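PDB 6OX6: Tas1 from Pseudomonas aeruginosa, which acts as a type VI secretion toxin that pyrophosphorylates adenosine nucleotides to (p)ppApp, depleting ADP and ATP and so dysregulating the metabolism of competitor cells. Local coordinates for residues K247-V252 / K284-A289; N295-K298 / T302-K305; D341-S346 / E407-L412; M369-E374 / D386-V391. One frame throughout, in Å; residues are numbered along the deposited sequence.

Contact 1. Residues K247-V252 / K284-A289; sequences KGFEKV and KSRERA. With ACT (acetate ion), chain D.
The first turns of helices 249-253 and 286-296 come together through Phe249, which reaches Ala289 and Arg286, while Glu250 meets Arg286 at the outer margin. Phe249 holds CG on the far side of CB from its backbone N (chi1 174°), and this sends the ring across to the other helix rim first: CE1 lies 4.1 Å from Ala289 CB, and CE2 lies 4.0 Å from Arg286 NE. Ring and guanidinium planes stand 65° apart. Arg286 makes a cation-pi contact with Tyr253, whose ring also meets that of Phe249. The Arg286 guanidinium presents its edge to the Glu250 carboxylate, the planes only 23° apart, and a salt bridge joins NH2 to OE1. Its modelled length of 2.2 Å between Glu250 OE1 and Arg286 NH2 is implausibly short and belongs to one of two Glu250 conformers, so its detail is doubtful. Ser285 N-caps the second helix, its OG taking a weak bond from Arg288 N. Nearby, one oxygen of an acetate, probably from the crystallisation liquor, accepts from Arg288 NE (2.8 Å) and Arg288 NH2 (2.7 Å), and weakly from Lys284 NZ, which also pairs with Asp306. The chemistry is divided: the buried phenylalanine-alanine contact joins the helices, and the charged pair lies at the exposed margin.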
loop_
_atom_site.group_PDB
_atom_site.type_symbol
_atom_site.label_atom_id
_atom_site.label_comp_id
_atom_site.label_asym_id
_atom_site.label_seq_id
_atom_site.Cartn_x
_atom_site.Cartn_y
_atom_site.Cartn_z
ATOM N N LYS A 247 -12.817 -18.757 -5.990
ATOM C CA LYS A 247 -12.674 -20.135 -5.541
ATOM C C LYS A 247 -11.905 -20.175 -4.228
ATOM O O LYS A 247 -10.848 -19.553 -4.094
ATOM C CB LYS A 247 -11.958 -20.972 -6.599
ATOM C CG LYS A 247 -12.729 -21.135 -7.904
ATOM C CD LYS A 247 -13.344 -22.540 -8.050
ATOM C CE LYS A 247 -12.426 -23.667 -7.541
ATOM N NZ LYS A 247 -12.911 -25.037 -7.954
ATOM N N GLY A 248 -12.431 -20.906 -3.257
ATOM C CA GLY A 248 -11.802 -20.958 -1.958
ATOM C C GLY A 248 -11.970 -19.709 -1.127
ATOM O O GLY A 248 -11.333 -19.597 -0.073
ATOM N N PHE A 249 -12.845 -18.790 -1.541
ATOM C CA PHE A 249 -12.956 -17.506 -0.856
ATOM C C PHE A 249 -13.346 -17.670 0.600
ATOM O O PHE A 249 -12.713 -17.090 1.489
ATOM C CB PHE A 249 -13.970 -16.603 -1.547
ATOM C CG PHE A 249 -14.219 -15.328 -0.799
ATOM C CD1 PHE A 249 -13.388 -14.237 -0.989
ATOM C CD2 PHE A 249 -15.262 -15.221 0.107
ATOM C CE1 PHE A 249 -13.591 -13.065 -0.293
ATOM C CE2 PHE A 249 -15.475 -14.041 0.804
ATOM C CZ PHE A 249 -14.636 -12.959 0.598
ATOM N N GLU A 250 -14.407 -18.447 0.865
ATOM C CA GLU A 250 -14.913 -18.546 2.231
ATOM C C GLU A 250 -13.926 -19.247 3.146
ATOM O O GLU A 250 -13.837 -18.911 4.332
ATOM C CB GLU A 250 -16.257 -19.272 2.256
ATOM C CG GLU A 250 -16.991 -19.183 3.598
ATOM C CD GLU A 250 -17.198 -17.754 4.065
ATOM O OE1 GLU A 250 -17.643 -16.924 3.247
ATOM O OE2 GLU A 250 -16.928 -17.466 5.251
ATOM N N LYS A 251 -13.174 -20.214 2.624
ATOM C CA LYS A 251 -12.145 -20.842 3.439
ATOM C C LYS A 251 -11.119 -19.814 3.911
ATOM O O LYS A 251 -10.722 -19.815 5.080
ATOM C CB LYS A 251 -11.467 -21.974 2.660
ATOM C CG LYS A 251 -10.350 -22.642 3.443
ATOM C CD LYS A 251 -9.388 -23.450 2.581
ATOM C CE LYS A 251 -8.861 -24.656 3.362
ATOM N NZ LYS A 251 -8.184 -25.662 2.490
ATOM N N VAL A 252 -10.689 -18.911 3.029
ATOM C CA VAL A 252 -9.748 -17.881 3.461
ATOM C C VAL A 252 -10.434 -16.891 4.394
ATOM O O VAL A 252 -9.905 -16.555 5.462
ATOM C CB VAL A 252 -9.121 -17.169 2.252
ATOM C CG1 VAL A 252 -8.395 -15.915 2.723
ATOM C CG2 VAL A 252 -8.147 -18.093 1.532
ATOM N N LYS A 284 -12.175 -6.859 6.546
ATOM C CA LYS A 284 -12.613 -6.269 5.286
ATOM C C LYS A 284 -13.993 -6.800 4.919
ATOM O O LYS A 284 -14.269 -7.990 5.069
ATOM C CB LYS A 284 -11.619 -6.583 4.166
ATOM C CG LYS A 284 -11.882 -5.817 2.876
ATOM C CD LYS A 284 -10.716 -5.919 1.895
ATOM C CE LYS A 284 -10.142 -4.530 1.608
ATOM N NZ LYS A 284 -9.699 -3.816 2.852
ATOM N N SER A 285 -14.870 -5.914 4.445
ATOM C CA SER A 285 -16.217 -6.352 4.099
ATOM C C SER A 285 -16.171 -7.345 2.951
ATOM O O SER A 285 -15.277 -7.299 2.094
ATOM C CB SER A 285 -17.108 -5.166 3.712
ATOM O OG SER A 285 -17.094 -4.940 2.299
ATOM N N ARG A 286 -17.180 -8.222 2.927
ATOM C CA ARG A 286 -17.226 -9.339 1.989
ATOM C C ARG A 286 -17.132 -8.871 0.537
ATOM O O ARG A 286 -16.261 -9.326 -0.213
ATOM C CB ARG A 286 -18.509 -10.151 2.212
ATOM C CG ARG A 286 -18.682 -11.352 1.256
ATOM C CD ARG A 286 -19.802 -12.339 1.722
ATOM N NE ARG A 286 -19.220 -13.578 2.228
ATOM C CZ ARG A 286 -19.136 -13.879 3.520
ATOM N NH1 ARG A 286 -19.621 -13.030 4.422
ATOM N NH2 ARG A 286 -18.574 -15.016 3.914
ATOM N N GLU A 287 -18.040 -7.979 0.117
ATOM C CA GLU A 287 -18.071 -7.555 -1.283
ATOM C C GLU A 287 -16.761 -6.910 -1.691
ATOM O O GLU A 287 -16.264 -7.133 -2.804
ATOM C CB GLU A 287 -19.220 -6.574 -1.535
ATOM C CG GLU A 287 -19.449 -6.209 -3.018
ATOM C CD GLU A 287 -20.006 -7.368 -3.868
ATOM O OE1 GLU A 287 -19.685 -7.419 -5.083
ATOM O OE2 GLU A 287 -20.773 -8.211 -3.330
ATOM N N ARG A 288 -16.202 -6.080 -0.820
ATOM C CA ARG A 288 -14.978 -5.384 -1.187
ATOM C C ARG A 288 -13.812 -6.357 -1.230
ATOM O O ARG A 288 -12.973 -6.289 -2.136
ATOM C CB ARG A 288 -14.724 -4.244 -0.207
ATOM C CG ARG A 288 -15.686 -3.060 -0.422
ATOM C CD ARG A 288 -15.515 -2.002 0.650
ATOM N NE ARG A 288 -14.129 -1.551 0.723
ATOM C CZ ARG A 288 -13.643 -0.472 0.122
ATOM N NH1 ARG A 288 -14.431 0.308 -0.603
ATOM N NH2 ARG A 288 -12.358 -0.176 0.255
ATOM N N ALA A 289 -13.771 -7.286 -0.273
ATOM C CA ALA A 289 -12.747 -8.317 -0.268
ATOM C C ALA A 289 -12.788 -9.105 -1.566
ATOM O O ALA A 289 -11.756 -9.321 -2.203
ATOM C CB ALA A 289 -12.945 -9.241 0.932
HETATM C C ACT D . -12.037 -1.545 3.542
HETATM O O ACT D . -11.881 -1.833 2.319
HETATM O OXT ACT D . -11.238 -0.949 4.301
HETATM C CH3 ACT D . -13.414 -1.999 4.186
#

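Contact 2. Residues N295-K298 / T302-K305; sequences NDYK and TKIK
Lys303 lies against Tyr297 with its CB 3.5 Å from CD1 of the ring, and its carbonyl O sits 3.4 Å above the ring plane of Tyr297, offset toward the rim. The lysine chain then leads away, and a water joins Lys303 NZ to Tyr297 O; the ammonium also pairs with Asp300 and with Glu41 of the immunity protein chain. Next, Ile304 N lies over the same face, and its CA is 3.7 Å from Tyr297 CE2, while the opposite face is met by Asp296 CB. Lys305 folds back through a bend at chi4 (61°), so that its NZ gives a 2.9 Å hydrogen bond to Lys303 O, lying in the carbonyl plane. The same Lys305 NZ approaches the ring obliquely, 3.9 Å from Tyr297 CE1. That one carbonyl oxygen thus takes the ammonium while resting over the aromatic ring. A second water donates to Tyr297 OH (2.8 Å) and accepts from Lys305 N (2.9 Å). Glu21 of the immunity protein chain hydrogen-bonds to Tyr297 OH and forms a salt bridge with Lys305 NZ. The contact closes the short connection from helix 286-296 to strand 308-313, and Ile304 turns to Lys292 and Ile293 of that helix.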
loop_
_atom_site.group_PDB
_atom_site.type_symbol
_atom_site.label_atom_id
_atom_site.label_comp_id
_atom_site.label_asym_id
_atom_site.label_seq_id
_atom_site.Cartn_x
_atom_site.Cartn_y
_atom_site.Cartn_z
ATOM N N ASN A 295 -9.938 -8.248 -8.745
ATOM C CA ASN A 295 -9.290 -7.206 -9.536
ATOM C C ASN A 295 -7.779 -7.154 -9.334
ATOM O O ASN A 295 -7.022 -7.178 -10.309
ATOM C CB ASN A 295 -9.871 -5.833 -9.208
ATOM C CG ASN A 295 -11.261 -5.659 -9.753
ATOM O OD1 ASN A 295 -11.569 -6.101 -10.867
ATOM N ND2 ASN A 295 -12.127 -5.045 -8.960
ATOM N N ASP A 296 -7.329 -7.017 -8.087
ATOM C CA ASP A 296 -5.893 -6.975 -7.847
ATOM C C ASP A 296 -5.238 -8.326 -8.061
ATOM O O ASP A 296 -4.120 -8.400 -8.596
ATOM C CB ASP A 296 -5.594 -6.487 -6.432
ATOM C CG ASP A 296 -5.916 -5.009 -6.244
ATOM O OD1 ASP A 296 -6.132 -4.281 -7.260
ATOM O OD2 ASP A 296 -5.917 -4.574 -5.067
ATOM N N TYR A 297 -5.898 -9.400 -7.627
ATOM C CA TYR A 297 -5.236 -10.684 -7.509
ATOM C C TYR A 297 -5.787 -11.726 -8.462
ATOM O O TYR A 297 -5.489 -12.917 -8.290
ATOM C CB TYR A 297 -5.319 -11.164 -6.067
ATOM C CG TYR A 297 -4.641 -10.210 -5.135
ATOM C CD1 TYR A 297 -3.255 -10.010 -5.197
ATOM C CD2 TYR A 297 -5.371 -9.491 -4.209
ATOM C CE1 TYR A 297 -2.616 -9.111 -4.335
ATOM C CE2 TYR A 297 -4.753 -8.587 -3.351
ATOM C CZ TYR A 297 -3.378 -8.396 -3.413
ATOM O OH TYR A 297 -2.779 -7.491 -2.534
ATOM N N LYS A 298 -6.570 -11.305 -9.457
ATOM C CA LYS A 298 -7.078 -12.176 -10.527
ATOM C C LYS A 298 -7.786 -13.414 -9.985
ATOM O O LYS A 298 -7.680 -14.502 -10.551
ATOM C CB LYS A 298 -5.964 -12.576 -11.499
ATOM C CG LYS A 298 -5.335 -11.388 -12.229
ATOM C CD LYS A 298 -6.366 -10.452 -12.884
ATOM C CE LYS A 298 -5.703 -9.622 -14.000
ATOM N NZ LYS A 298 -6.706 -8.663 -14.626
ATOM N N THR A 302 -5.940 -16.413 -1.836
ATOM C CA THR A 302 -4.826 -16.545 -0.911
ATOM C C THR A 302 -3.813 -15.421 -1.063
ATOM O O THR A 302 -2.873 -15.343 -0.257
ATOM C CB THR A 302 -4.142 -17.901 -1.077
ATOM O OG1 THR A 302 -3.447 -17.937 -2.335
ATOM C CG2 THR A 302 -5.171 -19.025 -1.022
ATOM N N LYS A 303 -3.988 -14.545 -2.063
ATOM C CA LYS A 303 -3.059 -13.448 -2.314
ATOM C C LYS A 303 -3.433 -12.161 -1.597
ATOM O O LYS A 303 -2.606 -11.239 -1.552
ATOM C CB LYS A 303 -2.968 -13.164 -3.818
ATOM C CG LYS A 303 -2.212 -14.220 -4.595
ATOM C CD LYS A 303 -1.869 -13.775 -6.000
ATOM C CE LYS A 303 -0.999 -14.846 -6.698
ATOM N NZ LYS A 303 -1.831 -16.032 -7.125
ATOM N N ILE A 304 -4.657 -12.047 -1.055
ATOM C CA ILE A 304 -5.058 -10.790 -0.428
ATOM C C ILE A 304 -4.466 -10.716 0.973
ATOM O O ILE A 304 -4.475 -11.697 1.730
ATOM C CB ILE A 304 -6.592 -10.645 -0.402
ATOM C CG1 ILE A 304 -6.977 -9.293 0.197
ATOM C CG2 ILE A 304 -7.242 -11.775 0.389
ATOM C CD1 ILE A 304 -8.464 -8.933 -0.022
ATOM N N LYS A 305 -3.958 -9.538 1.338
ATOM C CA LYS A 305 -3.149 -9.405 2.539
ATOM C C LYS A 305 -3.740 -8.470 3.591
ATOM O O LYS A 305 -3.164 -8.352 4.683
ATOM C CB LYS A 305 -1.738 -8.938 2.152
ATOM C CG LYS A 305 -1.129 -9.806 1.038
ATOM C CD LYS A 305 0.303 -9.397 0.679
ATOM C CE LYS A 305 0.892 -10.297 -0.423
ATOM N NZ LYS A 305 0.111 -10.220 -1.714
HETATM O O HOH W 1 -4.177 -7.067 -0.159
HETATM O O HOH W 2 -3.628 -14.746 -9.106
#

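Contact 3. Residues D341-S346 / E407-L412; sequences DPLGYS and EDWRVL
A type I beta turn from Asp341 to Gly344, in the loop between strands 332-336 and 347-353, offers Leu343 and Pro342 to the indole of Trp409 on helix 402-410. The main contact, with Leu343 burying more than Pro342, is a CH-pi interaction: Leu343 CD2 stands 3.8 Å from the centroid of the five-membered ring of Trp409, 13° off the ring normal. The methyl lies closest to Trp409 CG, at 3.7 Å. Trp409 points CG opposite its backbone N (chi1 -176°), which carries the indole off the helix toward the turn and lets the methyl come down on its face. Pro342 makes a looser touch, its CB 4.5 Å from Trp409 CZ2 on the benzo ring. Asp341 fixes the turn that presents these groups. Its OD1 accepts from Leu343 N at 3.1 Å, an Asx turn, and its OD2 from Tyr345 N at 2.9 Å, both donors lying out of the carboxylate plane; Gly344 N closes the turn on Asp341 O. Pro342 O and Leu343 O bond to Arg427 and Ser426 of helix 419-435. Across the two segments the attraction is therefore apolar and dispersive, whereas polar bonds set the shape of the loop, its aspartate held by two N-H groups and, through a salt bridge from OD2, by Arg60 of the immunity protein chain.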
loop_
_atom_site.group_PDB
_atom_site.type_symbol
_atom_site.label_atom_id
_atom_site.label_comp_id
_atom_site.label_asym_id
_atom_site.label_seq_id
_atom_site.Cartn_x
_atom_site.Cartn_y
_atom_site.Cartn_z
ATOM N N ASP A 341 9.109 7.335 -3.545
ATOM C CA ASP A 341 7.702 7.397 -3.913
ATOM C C ASP A 341 7.429 8.627 -4.797
ATOM O O ASP A 341 7.723 9.757 -4.375
ATOM C CB ASP A 341 6.884 7.451 -2.628
ATOM C CG ASP A 341 5.395 7.651 -2.873
ATOM O OD1 ASP A 341 4.892 7.376 -3.986
ATOM O OD2 ASP A 341 4.714 8.066 -1.919
ATOM N N PRO A 342 6.856 8.457 -6.000
ATOM C CA PRO A 342 6.560 9.634 -6.838
ATOM C C PRO A 342 5.675 10.645 -6.143
ATOM O O PRO A 342 5.727 11.841 -6.467
ATOM C CB PRO A 342 5.841 9.035 -8.058
ATOM C CG PRO A 342 6.158 7.576 -8.031
ATOM C CD PRO A 342 6.298 7.219 -6.591
ATOM N N LEU A 343 4.854 10.203 -5.200
ATOM C CA LEU A 343 3.974 11.093 -4.463
ATOM C C LEU A 343 4.573 11.589 -3.147
ATOM O O LEU A 343 3.905 12.336 -2.441
ATOM C CB LEU A 343 2.644 10.392 -4.183
ATOM C CG LEU A 343 1.901 9.789 -5.397
ATOM C CD1 LEU A 343 0.472 9.345 -4.955
ATOM C CD2 LEU A 343 1.828 10.707 -6.567
ATOM N N GLY A 344 5.793 11.196 -2.797
ATOM C CA GLY A 344 6.469 11.785 -1.645
ATOM C C GLY A 344 5.933 11.380 -0.290
ATOM O O GLY A 344 6.296 11.996 0.722
ATOM N N TYR A 345 5.120 10.333 -0.228
ATOM C CA TYR A 345 4.602 9.869 1.044
ATOM C C TYR A 345 5.715 9.168 1.833
ATOM O O TYR A 345 6.722 8.727 1.270
ATOM C CB TYR A 345 3.405 8.934 0.792
ATOM C CG TYR A 345 2.720 8.385 2.039
ATOM C CD1 TYR A 345 2.694 7.021 2.286
ATOM C CD2 TYR A 345 2.123 9.235 2.963
ATOM C CE1 TYR A 345 2.076 6.503 3.431
ATOM C CE2 TYR A 345 1.497 8.740 4.099
ATOM C CZ TYR A 345 1.475 7.370 4.316
ATOM O OH TYR A 345 0.880 6.849 5.430
ATOM N N SER A 346 5.563 9.122 3.162
ATOM C CA SER A 346 6.464 8.328 3.996
ATOM C C SER A 346 5.663 7.594 5.062
ATOM O O SER A 346 4.599 8.047 5.480
ATOM C CB SER A 346 7.570 9.181 4.659
ATOM O OG SER A 346 7.021 10.308 5.318
ATOM N N GLU A 407 -5.631 10.055 -5.302
ATOM C CA GLU A 407 -6.806 9.711 -6.099
ATOM C C GLU A 407 -6.704 10.297 -7.503
ATOM O O GLU A 407 -6.997 9.615 -8.490
ATOM C CB GLU A 407 -8.077 10.203 -5.404
ATOM C CG GLU A 407 -8.410 9.472 -4.098
ATOM C CD GLU A 407 -9.292 10.294 -3.118
ATOM O OE1 GLU A 407 -9.808 11.392 -3.493
ATOM O OE2 GLU A 407 -9.461 9.822 -1.960
ATOM N N ASP A 408 -6.287 11.561 -7.617
ATOM C CA ASP A 408 -6.110 12.165 -8.941
ATOM C C ASP A 408 -4.992 11.492 -9.744
ATOM O O ASP A 408 -5.074 11.384 -10.976
ATOM C CB ASP A 408 -5.819 13.654 -8.782
ATOM C CG ASP A 408 -6.994 14.415 -8.139
ATOM O OD1 ASP A 408 -8.109 13.854 -8.058
ATOM O OD2 ASP A 408 -6.780 15.569 -7.711
ATOM N N TRP A 409 -3.922 11.064 -9.074
ATOM C CA TRP A 409 -2.801 10.456 -9.783
ATOM C C TRP A 409 -3.125 9.033 -10.205
ATOM O O TRP A 409 -2.799 8.626 -11.328
ATOM C CB TRP A 409 -1.556 10.482 -8.894
ATOM C CG TRP A 409 -0.299 9.981 -9.532
ATOM C CD1 TRP A 409 0.572 10.701 -10.326
ATOM C CD2 TRP A 409 0.260 8.662 -9.416
ATOM N NE1 TRP A 409 1.642 9.901 -10.683
ATOM C CE2 TRP A 409 1.468 8.652 -10.148
ATOM C CE3 TRP A 409 -0.141 7.490 -8.754
ATOM C CZ2 TRP A 409 2.266 7.527 -10.248
ATOM C CZ3 TRP A 409 0.662 6.372 -8.855
ATOM C CH2 TRP A 409 1.845 6.393 -9.598
ATOM N N ARG A 410 -3.825 8.291 -9.331
ATOM C CA ARG A 410 -4.069 6.878 -9.553
ATOM C C ARG A 410 -4.919 6.636 -10.788
ATOM O O ARG A 410 -4.697 5.654 -11.513
ATOM C CB ARG A 410 -4.748 6.289 -8.327
ATOM C CG ARG A 410 -5.359 4.924 -8.544
ATOM C CD ARG A 410 -5.955 4.380 -7.264
ATOM N NE ARG A 410 -6.793 3.218 -7.542
ATOM C CZ ARG A 410 -7.289 2.398 -6.606
ATOM N NH1 ARG A 410 -7.014 2.607 -5.313
ATOM N NH2 ARG A 410 -8.059 1.370 -6.958
ATOM N N VAL A 411 -5.935 7.479 -11.027
ATOM C CA VAL A 411 -6.800 7.225 -12.182
ATOM C C VAL A 411 -6.147 7.569 -13.518
ATOM O O VAL A 411 -6.741 7.325 -14.567
ATOM C CB VAL A 411 -8.137 7.985 -12.063
ATOM C CG1 VAL A 411 -8.885 7.538 -10.809
ATOM C CG2 VAL A 411 -7.898 9.478 -12.026
ATOM N N LEU A 412 -4.950 8.142 -13.529
ATOM C CA LEU A 412 -4.346 8.554 -14.799
ATOM C C LEU A 412 -3.786 7.352 -15.544
ATOM O O LEU A 412 -3.259 6.413 -14.936
ATOM C CB LEU A 412 -3.234 9.581 -14.545
ATOM C CG LEU A 412 -3.744 10.880 -13.887
ATOM C CD1 LEU A 412 -2.575 11.793 -13.480
ATOM C CD2 LEU A 412 -4.746 11.632 -14.804
#

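Contact 4. Residues M369-E374 / D386-V391; sequences MIYAKE and DTYDAV. With ACT (acetate ion), chain I.
Tyr371, Val391 and Tyr388 make this helix-to-helix contact, with Tyr371 as the shared partner of the other two. The tyrosine rings form an offset edge-to-face pair, the edge of Tyr371 directed at the face of Tyr388, with centroids 5.4 Å apart and planes at 61°. Along that edge Tyr371 CD2 is 3.7 Å from Tyr388 CE1, and CE2 is 3.6 Å from Tyr388 OH. A water links the two phenols, 2.7 Å from Tyr371 OH and 3.1 Å from Tyr388 OH, tying their polar ends together. Val391 approaches nearer the root of Tyr371: its CG1 branch, set opposite the backbone N (chi1 167°), lies 3.6 Å from Tyr371 CB and equally near CG. Tyr371 is thus met by an aromatic ring along one edge and by a methyl at its base. Lys373, with an extended chain, gives a 2.6 Å hydrogen bond from NZ to O of a bound acetate, probably a crystallisation component. The contact joins helices 367-373 and 385-393. Between them in the chain, helix 376-383 packs on Tyr388 through Glu376, Ala379 and Arg380, while Ala372, pointing away from the contact, lies against Tyr430 and Val433 of helix 419-435.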
loop_
_atom_site.group_PDB
_atom_site.type_symbol
_atom_site.label_atom_id
_atom_site.label_comp_id
_atom_site.label_asym_id
_atom_site.label_seq_id
_atom_site.Cartn_x
_atom_site.Cartn_y
_atom_site.Cartn_z
HETATM N N MSE A 369 2.095 12.646 9.633
HETATM C CA MSE A 369 1.889 12.046 8.325
HETATM C C MSE A 369 0.451 11.678 8.097
HETATM O O MSE A 369 -0.061 11.855 6.971
HETATM C CB MSE A 369 2.750 10.793 8.210
HETATM C CG MSE A 369 4.204 11.154 7.930
HETATM SE SE MSE A 369 4.286 12.456 6.454
HETATM C CE MSE A 369 3.353 11.383 5.090
ATOM N N ILE A 370 -0.215 11.173 9.130
ATOM C CA ILE A 370 -1.616 10.765 9.020
ATOM C C ILE A 370 -2.517 11.984 8.880
ATOM O O ILE A 370 -3.450 11.999 8.068
ATOM C CB ILE A 370 -2.013 9.905 10.225
ATOM C CG1 ILE A 370 -1.416 8.498 10.048
ATOM C CG2 ILE A 370 -3.578 9.871 10.348
ATOM C CD1 ILE A 370 -1.268 7.718 11.325
ATOM N N TYR A 371 -2.262 13.018 9.677
ATOM C CA TYR A 371 -2.932 14.295 9.490
ATOM C C TYR A 371 -2.830 14.750 8.042
ATOM O O TYR A 371 -3.818 15.168 7.427
ATOM C CB TYR A 371 -2.304 15.339 10.417
ATOM C CG TYR A 371 -2.912 16.697 10.293
ATOM C CD1 TYR A 371 -2.231 17.738 9.672
ATOM C CD2 TYR A 371 -4.174 16.948 10.799
ATOM C CE1 TYR A 371 -2.803 19.003 9.564
ATOM C CE2 TYR A 371 -4.758 18.186 10.693
ATOM C CZ TYR A 371 -4.066 19.207 10.072
ATOM O OH TYR A 371 -4.666 20.436 9.980
ATOM N N ALA A 372 -1.631 14.648 7.482
ATOM C CA ALA A 372 -1.396 15.151 6.139
ATOM C C ALA A 372 -2.154 14.339 5.105
ATOM O O ALA A 372 -2.754 14.905 4.181
ATOM C CB ALA A 372 0.100 15.132 5.843
ATOM N N LYS A 373 -2.147 13.019 5.250
ATOM C CA LYS A 373 -2.665 12.166 4.199
ATOM C C LYS A 373 -4.182 12.008 4.256
ATOM O O LYS A 373 -4.846 12.090 3.218
ATOM C CB LYS A 373 -2.004 10.793 4.274
ATOM C CG LYS A 373 -2.657 9.776 3.352
ATOM C CD LYS A 373 -2.026 8.398 3.561
ATOM C CE LYS A 373 -2.796 7.330 2.811
ATOM N NZ LYS A 373 -2.180 5.998 2.979
ATOM N N GLU A 374 -4.745 11.752 5.437
ATOM C CA GLU A 374 -6.141 11.353 5.548
ATOM C C GLU A 374 -7.068 12.562 5.738
ATOM O O GLU A 374 -6.689 13.604 6.278
ATOM C CB GLU A 374 -6.336 10.397 6.719
ATOM C CG GLU A 374 -5.378 9.233 6.769
ATOM C CD GLU A 374 -5.727 8.131 5.766
ATOM O OE1 GLU A 374 -6.592 8.350 4.880
ATOM O OE2 GLU A 374 -5.132 7.037 5.879
ATOM N N ASP A 386 -8.002 14.276 20.519
ATOM C CA ASP A 386 -7.035 15.175 21.150
ATOM C C ASP A 386 -5.712 15.220 20.386
ATOM O O ASP A 386 -5.153 16.303 20.171
ATOM C CB ASP A 386 -6.804 14.796 22.615
ATOM C CG ASP A 386 -8.106 14.695 23.411
ATOM O OD1 ASP A 386 -9.167 15.083 22.857
ATOM O OD2 ASP A 386 -8.060 14.276 24.596
ATOM N N THR A 387 -5.173 14.069 19.983
ATOM C CA THR A 387 -3.986 14.138 19.139
ATOM C C THR A 387 -4.283 14.908 17.859
ATOM O O THR A 387 -3.472 15.738 17.433
ATOM C CB THR A 387 -3.454 12.739 18.813
ATOM O OG1 THR A 387 -3.003 12.106 20.015
ATOM C CG2 THR A 387 -2.286 12.832 17.824
ATOM N N TYR A 388 -5.441 14.654 17.230
ATOM C CA TYR A 388 -5.777 15.384 16.007
ATOM C C TYR A 388 -5.680 16.879 16.247
ATOM O O TYR A 388 -5.024 17.603 15.493
ATOM C CB TYR A 388 -7.181 15.044 15.495
ATOM C CG TYR A 388 -7.523 15.858 14.263
ATOM C CD1 TYR A 388 -7.291 15.356 12.998
ATOM C CD2 TYR A 388 -8.033 17.153 14.361
ATOM C CE1 TYR A 388 -7.571 16.104 11.856
ATOM C CE2 TYR A 388 -8.310 17.908 13.223
ATOM C CZ TYR A 388 -8.085 17.375 11.972
ATOM O OH TYR A 388 -8.365 18.106 10.829
ATOM N N ASP A 389 -6.335 17.357 17.302
ATOM C CA ASP A 389 -6.382 18.792 17.536
ATOM C C ASP A 389 -4.994 19.348 17.834
ATOM O O ASP A 389 -4.644 20.434 17.361
ATOM C CB ASP A 389 -7.368 19.106 18.664
ATOM C CG ASP A 389 -8.817 18.797 18.273
ATOM O OD1 ASP A 389 -9.119 18.889 17.053
ATOM O OD2 ASP A 389 -9.644 18.472 19.172
ATOM N N ALA A 390 -4.182 18.609 18.598
ATOM C CA ALA A 390 -2.808 19.039 18.845
ATOM C C ALA A 390 -2.016 19.139 17.546
ATOM O O ALA A 390 -1.300 20.124 17.318
ATOM C CB ALA A 390 -2.116 18.079 19.812
ATOM N N VAL A 391 -2.137 18.132 16.678
ATOM C CA VAL A 391 -1.358 18.136 15.444
ATOM C C VAL A 391 -1.814 19.264 14.527
ATOM O O VAL A 391 -0.990 19.964 13.929
ATOM C CB VAL A 391 -1.449 16.763 14.759
ATOM C CG1 VAL A 391 -0.932 16.839 13.330
ATOM C CG2 VAL A 391 -0.652 15.739 15.557
HETATM C C ACT I . -2.024 5.350 6.616
HETATM O O ACT I . -2.149 4.960 5.417
HETATM O OXT ACT I . -2.856 5.981 7.332
HETATM C CH3 ACT I . -0.639 4.989 7.297
HETATM O O HOH W 3 -7.277 21.009 10.411
#

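Contacts 1 and 2 are neighbours, their centres about 10 Å apart, and share helix 286-296; Ala289 O and Ile304 CD1 touch at 4.0 Å. Contacts 3 and 4 also touch, although their centres are about 20 Å apart: Tyr345 CD2 meets CE of selenomethionine Met369 at 3.3 Å, and contact 4 is nested in the chain region that contact 3 closes. The pairs do not touch; contacts 2 and 3 come to about 6 Å between nearest atoms, whereas contacts 1 and 4 have centres about 32 Å apart, on opposite sides of the chain's centre. Contacts 2 and 3 are both engaged by the immunity protein, which therefore reaches from one pair to the other.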